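Local coordinates for virulence associated protein VAPB (Rhodococcus equi, PDB 4CV7) that is a plasmid-encoded virulence-associated protein of unknown molecular function, its C-terminal part folded as an eight-stranded antiparallel beta-barrel, at residues A[3-9]-A[47-53]; A[28-34]-A[103-109]; A[10-16]-A[40-46]. One frame throughout, in Å; residues are numbered along the deposited sequence.

Interaction 1: residues A[3-9]-A[47-53]; sequences EQQYDVH and WGTLFTS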
loop_
_atom_site.group_PDB
_atom_site.type_symbol
_atom_site.label_atom_id
_atom_site.label_comp_id
_atom_site.label_asym_id
_atom_site.label_seq_id
_atom_site.Cartn_x
_atom_site.Cartn_y
_atom_site.Cartn_z
ATOM N N GLU A 3 7.680 -16.510 2.213
ATOM C CA GLU A 3 7.744 -15.031 2.214
ATOM C C GLU A 3 8.897 -14.427 3.036
ATOM O O GLU A 3 9.023 -14.678 4.209
ATOM C CB GLU A 3 6.401 -14.431 2.627
ATOM C CG GLU A 3 5.395 -14.609 1.490
ATOM C CD GLU A 3 4.084 -13.957 1.698
ATOM O OE1 GLU A 3 3.671 -13.816 2.877
ATOM O OE2 GLU A 3 3.421 -13.693 0.645
ATOM N N GLN A 4 9.664 -13.525 2.413
ATOM C CA GLN A 4 10.585 -12.672 3.165
ATOM C C GLN A 4 9.828 -11.494 3.761
ATOM O O GLN A 4 8.789 -11.105 3.192
ATOM C CB GLN A 4 11.724 -12.207 2.282
ATOM C CG GLN A 4 12.601 -13.338 1.921
ATOM C CD GLN A 4 13.969 -12.818 1.500
ATOM O OE1 GLN A 4 14.619 -12.030 2.223
ATOM N NE2 GLN A 4 14.374 -13.186 0.316
ATOM N N GLN A 5 10.316 -10.979 4.876
ATOM C CA GLN A 5 9.760 -9.839 5.560
ATOM C C GLN A 5 10.689 -8.680 5.536
ATOM O O GLN A 5 11.870 -8.804 5.786
ATOM C CB GLN A 5 9.479 -10.184 7.014
ATOM C CG GLN A 5 8.438 -11.276 7.144
ATOM C CD GLN A 5 8.179 -11.667 8.550
ATOM O OE1 GLN A 5 8.319 -10.901 9.481
ATOM N NE2 GLN A 5 7.681 -12.851 8.674
ATOM N N TYR A 6 10.109 -7.515 5.486
ATOM C CA TYR A 6 10.811 -6.243 5.439
ATOM C C TYR A 6 10.084 -5.205 6.227
ATOM O O TYR A 6 8.881 -5.042 6.002
ATOM C CB TYR A 6 11.006 -5.760 4.007
ATOM C CG TYR A 6 11.562 -6.799 3.002
ATOM C CD1 TYR A 6 10.682 -7.671 2.400
ATOM C CD2 TYR A 6 12.887 -6.915 2.737
ATOM C CE1 TYR A 6 11.135 -8.647 1.526
ATOM C CE2 TYR A 6 13.374 -7.812 1.790
ATOM C CZ TYR A 6 12.456 -8.697 1.169
ATOM O OH TYR A 6 12.913 -9.631 0.283
ATOM N N ASP A 7 10.790 -4.358 6.978
ATOM C CA ASP A 7 10.179 -3.267 7.667
ATOM C C ASP A 7 9.796 -2.217 6.660
ATOM O O ASP A 7 10.614 -1.883 5.767
ATOM C CB ASP A 7 11.204 -2.660 8.657
ATOM C CG ASP A 7 11.425 -3.493 9.883
ATOM O OD1 ASP A 7 10.649 -4.390 10.221
ATOM O OD2 ASP A 7 12.387 -3.083 10.568
ATOM N N VAL A 8 8.616 -1.621 6.754
ATOM C CA VAL A 8 8.246 -0.534 5.867
ATOM C C VAL A 8 7.505 0.534 6.663
ATOM O O VAL A 8 7.106 0.270 7.801
ATOM C CB VAL A 8 7.305 -0.975 4.728
ATOM C CG1 VAL A 8 8.029 -1.955 3.782
ATOM C CG2 VAL A 8 5.990 -1.553 5.248
ATOM N N HIS A 9 7.376 1.705 6.091
ATOM C CA HIS A 9 6.529 2.742 6.694
ATOM C C HIS A 9 5.885 3.477 5.560
ATOM O O HIS A 9 6.287 3.339 4.382
ATOM C CB HIS A 9 7.302 3.679 7.610
ATOM C CG HIS A 9 8.373 4.464 6.902
ATOM N ND1 HIS A 9 9.626 3.938 6.635
ATOM C CD2 HIS A 9 8.411 5.749 6.441
ATOM C CE1 HIS A 9 10.377 4.857 6.037
ATOM N NE2 HIS A 9 9.665 5.963 5.903
ATOM N N TRP A 47 3.374 2.201 10.230
ATOM C CA TRP A 47 4.536 1.348 10.207
ATOM C C TRP A 47 4.066 -0.028 10.063
ATOM O O TRP A 47 3.018 -0.399 10.562
ATOM C CB TRP A 47 5.288 1.464 11.587
ATOM C CG TRP A 47 5.728 2.839 11.606
ATOM C CD1 TRP A 47 6.865 3.304 11.080
ATOM C CD2 TRP A 47 4.930 3.982 11.936
ATOM N NE1 TRP A 47 6.867 4.652 11.075
ATOM C CE2 TRP A 47 5.659 5.102 11.559
ATOM C CE3 TRP A 47 3.649 4.155 12.495
ATOM C CZ2 TRP A 47 5.173 6.409 11.736
ATOM C CZ3 TRP A 47 3.155 5.461 12.676
ATOM C CH2 TRP A 47 3.915 6.564 12.306
ATOM N N GLY A 48 4.836 -0.835 9.416
ATOM C CA GLY A 48 4.454 -2.217 9.302
ATOM C C GLY A 48 5.475 -3.114 8.594
ATOM O O GLY A 48 6.650 -2.747 8.599
ATOM N N THR A 49 5.008 -4.271 8.149
ATOM C CA THR A 49 5.845 -5.252 7.540
ATOM C C THR A 49 5.352 -5.558 6.165
ATOM O O THR A 49 4.163 -5.873 5.990
ATOM C CB THR A 49 5.894 -6.520 8.419
ATOM O OG1 THR A 49 6.370 -6.147 9.745
ATOM C CG2 THR A 49 6.786 -7.589 7.869
ATOM N N LEU A 50 6.214 -5.552 5.208
ATOM C CA LEU A 50 5.991 -6.057 3.874
ATOM C C LEU A 50 6.382 -7.558 3.820
ATOM O O LEU A 50 7.530 -7.890 4.204
ATOM C CB LEU A 50 6.846 -5.266 2.848
ATOM C CG LEU A 50 6.858 -5.814 1.411
ATOM C CD1 LEU A 50 5.550 -5.751 0.686
ATOM C CD2 LEU A 50 7.951 -5.113 0.575
ATOM N N PHE A 51 5.496 -8.409 3.337
ATOM C CA PHE A 51 5.709 -9.798 3.125
ATOM C C PHE A 51 5.685 -10.043 1.643
ATOM O O PHE A 51 4.659 -9.724 0.954
ATOM C CB PHE A 51 4.640 -10.636 3.793
ATOM C CG PHE A 51 4.487 -10.428 5.279
ATOM C CD1 PHE A 51 3.835 -9.329 5.743
ATOM C CD2 PHE A 51 4.997 -11.333 6.127
ATOM C CE1 PHE A 51 3.653 -9.142 7.112
ATOM C CE2 PHE A 51 4.819 -11.188 7.545
ATOM C CZ PHE A 51 4.124 -10.060 7.972
ATOM N N THR A 52 6.712 -10.610 1.063
ATOM C CA THR A 52 6.713 -11.011 -0.358
ATOM C C THR A 52 7.663 -12.113 -0.640
ATOM O O THR A 52 8.772 -12.117 -0.020
ATOM C CB THR A 52 6.964 -9.825 -1.298
ATOM O OG1 THR A 52 6.842 -10.288 -2.649
ATOM C CG2 THR A 52 8.264 -9.222 -1.092
ATOM N N SER A 53 7.316 -13.045 -1.481
ATOM C CA SER A 53 8.196 -14.089 -1.917
ATOM C C SER A 53 9.094 -13.672 -3.097
ATOM O O SER A 53 10.018 -14.428 -3.438
ATOM C CB SER A 53 7.400 -15.320 -2.242
ATOM O OG SER A 53 6.550 -15.041 -3.326
HETATM O O HOH W 1 4.359 -12.792 -1.810
HETATM O O HOH W 2 11.517 -11.273 -1.478
#

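Interaction 2: residues A[28-34]-A[103-109]; sequences DMVFDGD and GSGSWHN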
loop_
_atom_site.group_PDB
_atom_site.type_symbol
_atom_site.label_atom_id
_atom_site.label_comp_id
_atom_site.label_asym_id
_atom_site.label_seq_id
_atom_site.Cartn_x
_atom_site.Cartn_y
_atom_site.Cartn_z
ATOM N N ASP A 28 15.242 1.107 -1.113
ATOM C CA ASP A 28 15.074 2.524 -1.422
ATOM C C ASP A 28 13.948 2.759 -2.443
ATOM O O ASP A 28 13.997 3.635 -3.276
ATOM C CB ASP A 28 16.407 3.196 -1.791
ATOM C CG ASP A 28 17.549 2.890 -0.810
ATOM O OD1 ASP A 28 17.330 2.585 0.399
ATOM O OD2 ASP A 28 18.687 3.101 -1.238
ATOM N N MET A 29 12.905 1.919 -2.369
ATOM C CA MET A 29 11.872 1.997 -3.348
ATOM C C MET A 29 10.621 2.669 -2.751
ATOM O O MET A 29 10.370 2.567 -1.570
ATOM C CB MET A 29 11.471 0.590 -3.782
ATOM C CG MET A 29 11.278 0.438 -5.235
ATOM S SD MET A 29 12.648 0.910 -6.336
ATOM C CE MET A 29 13.766 -0.493 -6.086
ATOM N N VAL A 30 9.812 3.284 -3.571
ATOM C CA VAL A 30 8.695 4.012 -3.111
ATOM C C VAL A 30 7.418 3.598 -3.900
ATOM O O VAL A 30 7.462 3.553 -5.121
ATOM C CB VAL A 30 8.891 5.556 -3.281
ATOM C CG1 VAL A 30 7.669 6.257 -2.853
ATOM C CG2 VAL A 30 10.166 6.028 -2.583
ATOM N N PHE A 31 6.340 3.275 -3.160
ATOM C CA PHE A 31 5.014 2.973 -3.759
ATOM C C PHE A 31 4.221 4.279 -3.754
ATOM O O PHE A 31 4.027 4.840 -2.678
ATOM C CB PHE A 31 4.344 1.902 -3.011
ATOM C CG PHE A 31 2.989 1.526 -3.572
ATOM C CD1 PHE A 31 2.904 0.810 -4.733
ATOM C CD2 PHE A 31 1.802 1.950 -2.974
ATOM C CE1 PHE A 31 1.643 0.473 -5.275
ATOM C CE2 PHE A 31 0.563 1.552 -3.509
ATOM C CZ PHE A 31 0.515 0.912 -4.675
ATOM N N ASP A 32 3.674 4.605 -4.914
ATOM C CA ASP A 32 2.709 5.713 -5.086
ATOM C C ASP A 32 1.393 5.102 -5.498
ATOM O O ASP A 32 1.312 4.594 -6.654
ATOM C CB ASP A 32 3.219 6.661 -6.183
ATOM C CG ASP A 32 2.416 7.975 -6.368
ATOM O OD1 ASP A 32 1.302 8.185 -5.915
ATOM O OD2 ASP A 32 2.938 8.893 -7.018
ATOM N N GLY A 33 0.397 5.205 -4.650
ATOM C CA GLY A 33 -0.916 4.632 -5.026
ATOM C C GLY A 33 -2.080 5.563 -4.854
ATOM O O GLY A 33 -2.092 6.429 -4.003
ATOM N N ASP A 34 -3.020 5.423 -5.787
ATOM C CA ASP A 34 -4.176 6.278 -5.863
ATOM C C ASP A 34 -5.410 5.378 -5.770
ATOM O O ASP A 34 -5.612 4.615 -6.693
ATOM C CB ASP A 34 -4.166 7.014 -7.197
ATOM C CG ASP A 34 -2.993 7.949 -7.298
ATOM O OD1 ASP A 34 -3.028 9.021 -6.715
ATOM O OD2 ASP A 34 -2.142 7.681 -8.112
ATOM N N GLY A 103 -7.067 0.816 -5.831
ATOM C CA GLY A 103 -6.855 1.564 -7.049
ATOM C C GLY A 103 -5.558 1.203 -7.675
ATOM O O GLY A 103 -5.032 0.105 -7.582
ATOM N N SER A 104 -5.005 2.144 -8.439
ATOM C CA SER A 104 -3.772 1.943 -9.210
ATOM C C SER A 104 -2.555 2.333 -8.360
ATOM O O SER A 104 -2.674 3.241 -7.551
ATOM C CB SER A 104 -3.798 2.768 -10.527
ATOM O OG SER A 104 -3.844 4.165 -10.265
ATOM N N GLY A 105 -1.435 1.737 -8.609
ATOM C CA GLY A 105 -0.199 2.217 -8.033
ATOM C C GLY A 105 0.937 1.444 -8.624
ATOM O O GLY A 105 0.819 0.408 -9.197
ATOM N N SER A 106 2.121 2.018 -8.371
ATOM C CA SER A 106 3.376 1.358 -8.807
ATOM C C SER A 106 4.545 1.824 -7.919
ATOM O O SER A 106 4.453 2.814 -7.199
ATOM C CB SER A 106 3.603 1.513 -10.273
ATOM O OG SER A 106 3.727 2.878 -10.478
ATOM N N TRP A 107 5.618 1.070 -8.070
ATOM C CA TRP A 107 6.868 1.307 -7.313
ATOM C C TRP A 107 7.841 2.003 -8.216
ATOM O O TRP A 107 7.971 1.711 -9.420
ATOM C CB TRP A 107 7.477 0.007 -6.794
ATOM C CG TRP A 107 6.597 -0.754 -5.840
ATOM C CD1 TRP A 107 5.619 -1.686 -6.133
ATOM C CD2 TRP A 107 6.637 -0.681 -4.398
ATOM N NE1 TRP A 107 5.080 -2.172 -5.001
ATOM C CE2 TRP A 107 5.686 -1.599 -3.912
ATOM C CE3 TRP A 107 7.407 0.052 -3.473
ATOM C CZ2 TRP A 107 5.486 -1.764 -2.562
ATOM C CZ3 TRP A 107 7.158 -0.189 -2.108
ATOM C CH2 TRP A 107 6.238 -1.062 -1.686
ATOM N N HIS A 108 8.609 2.894 -7.565
ATOM C CA HIS A 108 9.718 3.512 -8.341
ATOM C C HIS A 108 10.892 3.790 -7.435
ATOM O O HIS A 108 10.770 3.799 -6.218
ATOM C CB HIS A 108 9.209 4.763 -8.975
ATOM C CG HIS A 108 8.752 5.753 -7.979
ATOM N ND1 HIS A 108 9.626 6.585 -7.289
ATOM C CD2 HIS A 108 7.514 6.038 -7.514
ATOM C CE1 HIS A 108 8.923 7.340 -6.457
ATOM N NE2 HIS A 108 7.650 7.031 -6.592
ATOM N N ASN A 109 12.068 4.144 -8.007
ATOM C CA ASN A 109 13.260 4.417 -7.260
ATOM C C ASN A 109 13.352 5.921 -7.073
ATOM O O ASN A 109 12.449 6.692 -7.419
ATOM C CB ASN A 109 14.509 3.713 -7.876
ATOM C CG ASN A 109 14.872 4.227 -9.248
ATOM O OD1 ASN A 109 14.666 5.469 -9.524
ATOM N ND2 ASN A 109 15.519 3.392 -10.081
HETATM O O HOH W 3 -1.270 5.529 -9.413
#

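Interaction 3: residues A[10-16]-A[40-46]; sequences GNVISAA and IPGAGAF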
loop_
_atom_site.group_PDB
_atom_site.type_symbol
_atom_site.label_atom_id
_atom_site.label_comp_id
_atom_site.label_asym_id
_atom_site.label_seq_id
_atom_site.Cartn_x
_atom_site.Cartn_y
_atom_site.Cartn_z
ATOM N N GLY A 10 4.859 4.217 5.821
ATOM C CA GLY A 10 4.117 4.885 4.818
ATOM C C GLY A 10 3.176 5.931 5.324
ATOM O O GLY A 10 3.141 6.197 6.513
ATOM N N ASN A 11 2.370 6.466 4.416
ATOM C CA ASN A 11 1.379 7.400 4.848
ATOM C C ASN A 11 0.187 7.371 3.878
ATOM O O ASN A 11 0.266 6.838 2.755
ATOM C CB ASN A 11 1.991 8.808 5.004
ATOM C CG ASN A 11 2.701 9.325 3.745
ATOM O OD1 ASN A 11 2.116 9.403 2.676
ATOM N ND2 ASN A 11 4.004 9.486 3.826
ATOM N N VAL A 12 -0.903 7.970 4.314
ATOM C CA VAL A 12 -2.122 8.053 3.540
ATOM C C VAL A 12 -2.758 9.416 3.756
ATOM O O VAL A 12 -2.815 9.882 4.920
ATOM C CB VAL A 12 -3.091 6.922 3.926
ATOM C CG1 VAL A 12 -3.329 6.873 5.437
ATOM C CG2 VAL A 12 -4.404 6.968 3.179
ATOM N N ILE A 13 -3.284 9.988 2.680
ATOM C CA ILE A 13 -4.104 11.201 2.792
ATOM C C ILE A 13 -5.421 10.838 2.162
ATOM O O ILE A 13 -5.445 10.493 0.972
ATOM C CB ILE A 13 -3.445 12.379 2.050
ATOM C CG1 ILE A 13 -2.049 12.569 2.635
ATOM C CG2 ILE A 13 -4.271 13.658 2.193
ATOM C CD1 ILE A 13 -1.229 13.676 2.073
ATOM N N SER A 14 -6.527 10.953 2.908
ATOM C CA SER A 14 -7.858 10.699 2.418
ATOM C C SER A 14 -8.667 11.964 2.219
ATOM O O SER A 14 -8.767 12.733 3.191
ATOM C CB SER A 14 -8.581 9.788 3.373
ATOM O OG SER A 14 -9.925 9.516 2.876
ATOM N N ALA A 15 -9.361 12.042 1.067
ATOM C CA ALA A 15 -10.479 12.963 0.849
ATOM C C ALA A 15 -11.861 12.342 0.939
ATOM O O ALA A 15 -12.771 12.898 0.402
ATOM C CB ALA A 15 -10.286 13.644 -0.513
ATOM N N ALA A 16 -11.979 11.252 1.681
ATOM C CA ALA A 16 -13.204 10.465 1.921
ATOM C C ALA A 16 -13.322 9.403 0.833
ATOM O O ALA A 16 -13.120 8.211 1.104
ATOM C CB ALA A 16 -14.404 11.295 1.981
ATOM N N ILE A 40 -13.133 7.841 6.041
ATOM C CA ILE A 40 -13.052 9.096 6.752
ATOM C C ILE A 40 -11.921 9.990 6.203
ATOM O O ILE A 40 -10.805 9.494 5.984
ATOM C CB ILE A 40 -12.766 8.759 8.337
ATOM C CG1 ILE A 40 -13.876 7.816 8.868
ATOM C CG2 ILE A 40 -12.497 9.883 9.291
ATOM C CD1 ILE A 40 -15.208 8.466 8.666
ATOM N N PRO A 41 -12.221 11.273 6.010
ATOM C CA PRO A 41 -11.139 12.131 5.574
ATOM C C PRO A 41 -10.093 12.348 6.657
ATOM O O PRO A 41 -10.369 12.274 7.876
ATOM C CB PRO A 41 -11.863 13.434 5.201
ATOM C CG PRO A 41 -13.192 13.423 5.972
ATOM C CD PRO A 41 -13.462 12.006 6.249
ATOM N N GLY A 42 -8.876 12.559 6.230
ATOM C CA GLY A 42 -7.765 12.718 7.180
ATOM C C GLY A 42 -6.487 12.211 6.629
ATOM O O GLY A 42 -6.407 11.846 5.529
ATOM N N ALA A 43 -5.432 12.191 7.416
ATOM C CA ALA A 43 -4.109 11.869 6.994
ATOM C C ALA A 43 -3.566 11.051 8.105
ATOM O O ALA A 43 -3.833 11.335 9.287
ATOM C CB ALA A 43 -3.326 13.131 6.787
ATOM N N GLY A 44 -2.755 10.075 7.821
ATOM C CA GLY A 44 -1.944 9.463 8.836
ATOM C C GLY A 44 -0.758 8.687 8.342
ATOM O O GLY A 44 -0.694 8.417 7.206
ATOM N N ALA A 45 0.159 8.377 9.210
ATOM C CA ALA A 45 1.358 7.594 8.936
ATOM C C ALA A 45 1.159 6.179 9.531
ATOM O O ALA A 45 0.354 5.976 10.429
ATOM C CB ALA A 45 2.627 8.292 9.379
ATOM N N PHE A 46 1.890 5.216 8.970
ATOM C CA PHE A 46 1.837 3.876 9.437
ATOM C C PHE A 46 3.216 3.220 9.368
ATOM O O PHE A 46 4.074 3.587 8.568
ATOM C CB PHE A 46 0.707 3.106 8.753
ATOM C CG PHE A 46 0.852 2.991 7.260
ATOM C CD1 PHE A 46 1.683 2.033 6.698
ATOM C CD2 PHE A 46 0.160 3.850 6.370
ATOM C CE1 PHE A 46 1.810 1.932 5.349
ATOM C CE2 PHE A 46 0.294 3.758 5.006
ATOM C CZ PHE A 46 1.112 2.774 4.506
#

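Interaction 1: residues A[3-9]-A[47-53]
Tyr6 and Leu50 face each other as a hydrogen-bonded antiparallel pair. Leu50 N reaches Tyr6 O at 2.8 Å, and Tyr6 N returns the bond to Leu50 O. The same two-bond pairing repeats at Gln4 with Thr52 and at Val8 with Gly48. The tight side holds Tyr6, Val8, Leu50 and Thr52. Here Val8 CG1 packs on Leu50 CB at 3.6 Å. Leu50 CG stands anti to its own N (chi1 172°), and its CD2 comes to Tyr6 CD1 at 4.2 Å. Leu50 O lies at the edge of the tyrosine ring, while Thr52 CG2 approaches Tyr6 CE1 obliquely. The Tyr6 hydroxyl is tied through one water to Thr52 O.

The other face, with Gln5, Asp7, His9, Trp47, Thr49 and Phe51, is the solvent side, mostly exposed, though its contacts are close. Gln5 runs beside Phe51, pointing the same way, with its amide turned 51° from the ring. Its CG lies 3.6 Å from Phe51 CD2. Thr49 CG2 sits over one face of that ring, toward the rim. His9 CB meets Trp47 CD1 at 3.5 Å. At the exposed Glu3-Ser53 end a water links Glu3 OE2 to Ser53 N.

Strand 85-91 flanks strand 42-52 on its other edge, where His88 stacks on Phe51 and Leu86 O bonds Thr52 OG1. Leu55 of helix 55-61 covers Tyr6 and Leu50, and Leu58 also touches Leu50.

Interaction 2: residues A[28-34]-A[103-109]
The Trp107 indole has Phe31 CB over one face, in a CH-pi contact 3.5 Å from the centroid of its six-membered ring. The Phe31 ring turns its edge toward the five-membered ring, with the planes 52° apart. Phe31 CG is anti to the backbone N (chi1 -179°), which carries the ring along the strand toward Gly105. These side chains join strands 29-37 and 100-108 of the antiparallel beta-barrel, on its buried side. Phe65 and Phe78 meet Phe31 edge-to-face.

The His108 ring lies on the opposite face of the sheet, beside Val30. Val30 O and Val30 CB both lie over the imidazole, and Asp32 CB is at its edge. The folded Met29 chain brings SD to Asn109 CB at 3.7 Å.

Backbone bonds join Val30 with His108, Asp32 with Ser106 and Asp34 with Ser104. In the last pair the Ser104 N bond is weak. Between the Asp32 and Asp34 pairs, Gly33 and Gly105 form a non-hydrogen-bonded pair with CA atoms 3.9 Å apart. The ring of Phe31 packs against Gly105, with CZ 3.7 Å from Gly105 CA. Lys20 NZ forms salt bridges with Asp32 OD1 and Asp34 OD1, Tyr18 OH also bonds Asp34 OD1, and a cobalt ion lies about 4 Å from the Asp32 side chain. His108 is held in its rotation by ND1, which donates to Asn109 O at 2.8 Å, nearly straight at 174° and in the ring plane.

Interaction 3: residues A[10-16]-A[40-46]
Phe46 lays its ring against the backbone of Gly10. Gly10 CA is 3.9 Å from the ring centroid and 19° off the normal, so the contact is a CH-pi one over the face. Gly10 C lies over the same ring toward its rim, and Asn11 N comes obliquely to CE2 at 3.5 Å. The ring reaches this place because Phe46 CG sits between its own N and carbonyl carbon (chi1 62°), which swings it across toward Gly10. Phe46 CZ lies 3.7 Å from Gly10 CA.

Around this core the backbones pair two bonds at a time: Gly10 with Phe46, Val12 with Gly44, and Ser14 with Gly42. Ser14 N to Gly42 O is among the straightest, at 2.8 Å and 173°. On the more exposed face, Asn11 and Ile13 stand beside the small Ala45 and Ala43.

At the far end Ser14 OG takes the N-H of Ala16 at 2.9 Å, forming an ST turn. The hydroxyl also gives a weak bond to Ile40 O at 3.2 Å. This is a slight link between the two segment ends. Pro41 CB packs near Ser14 O.

Further out, Phe46 touches Val23, Leu74, Ile76 and Val94, and Val12 touches Phe21, Val94 and Val97. Asn11 OD1 has a weak bond from His22 ND1. With Val12 and Phe46 turned inward and Asn11, Ile13, Ala43 and Ala45 outward, these paired strands form one wall of the antiparallel Greek-key beta-barrel.

Interactions 1 and 3 are two halves of one strand pair, 4-14 with 42-52, with centres about 20 Å apart. They meet where His9 CB lies 3.4 Å from Phe46 O. Along the chain, interaction 3 is nested inside the loop closed by interaction 1. Interaction 2 joins strands 29-37 and 100-108 of the same sheet, with its centre about 15 Å from interaction 1 and 16 Å from interaction 3. Its segments alternate with theirs along the chain. Strands 29-37 and 42-52 are consecutive in sequence but not neighbours in the sheet. The three contacts thus link distant parts of the chain into the closed Greek-key barrel.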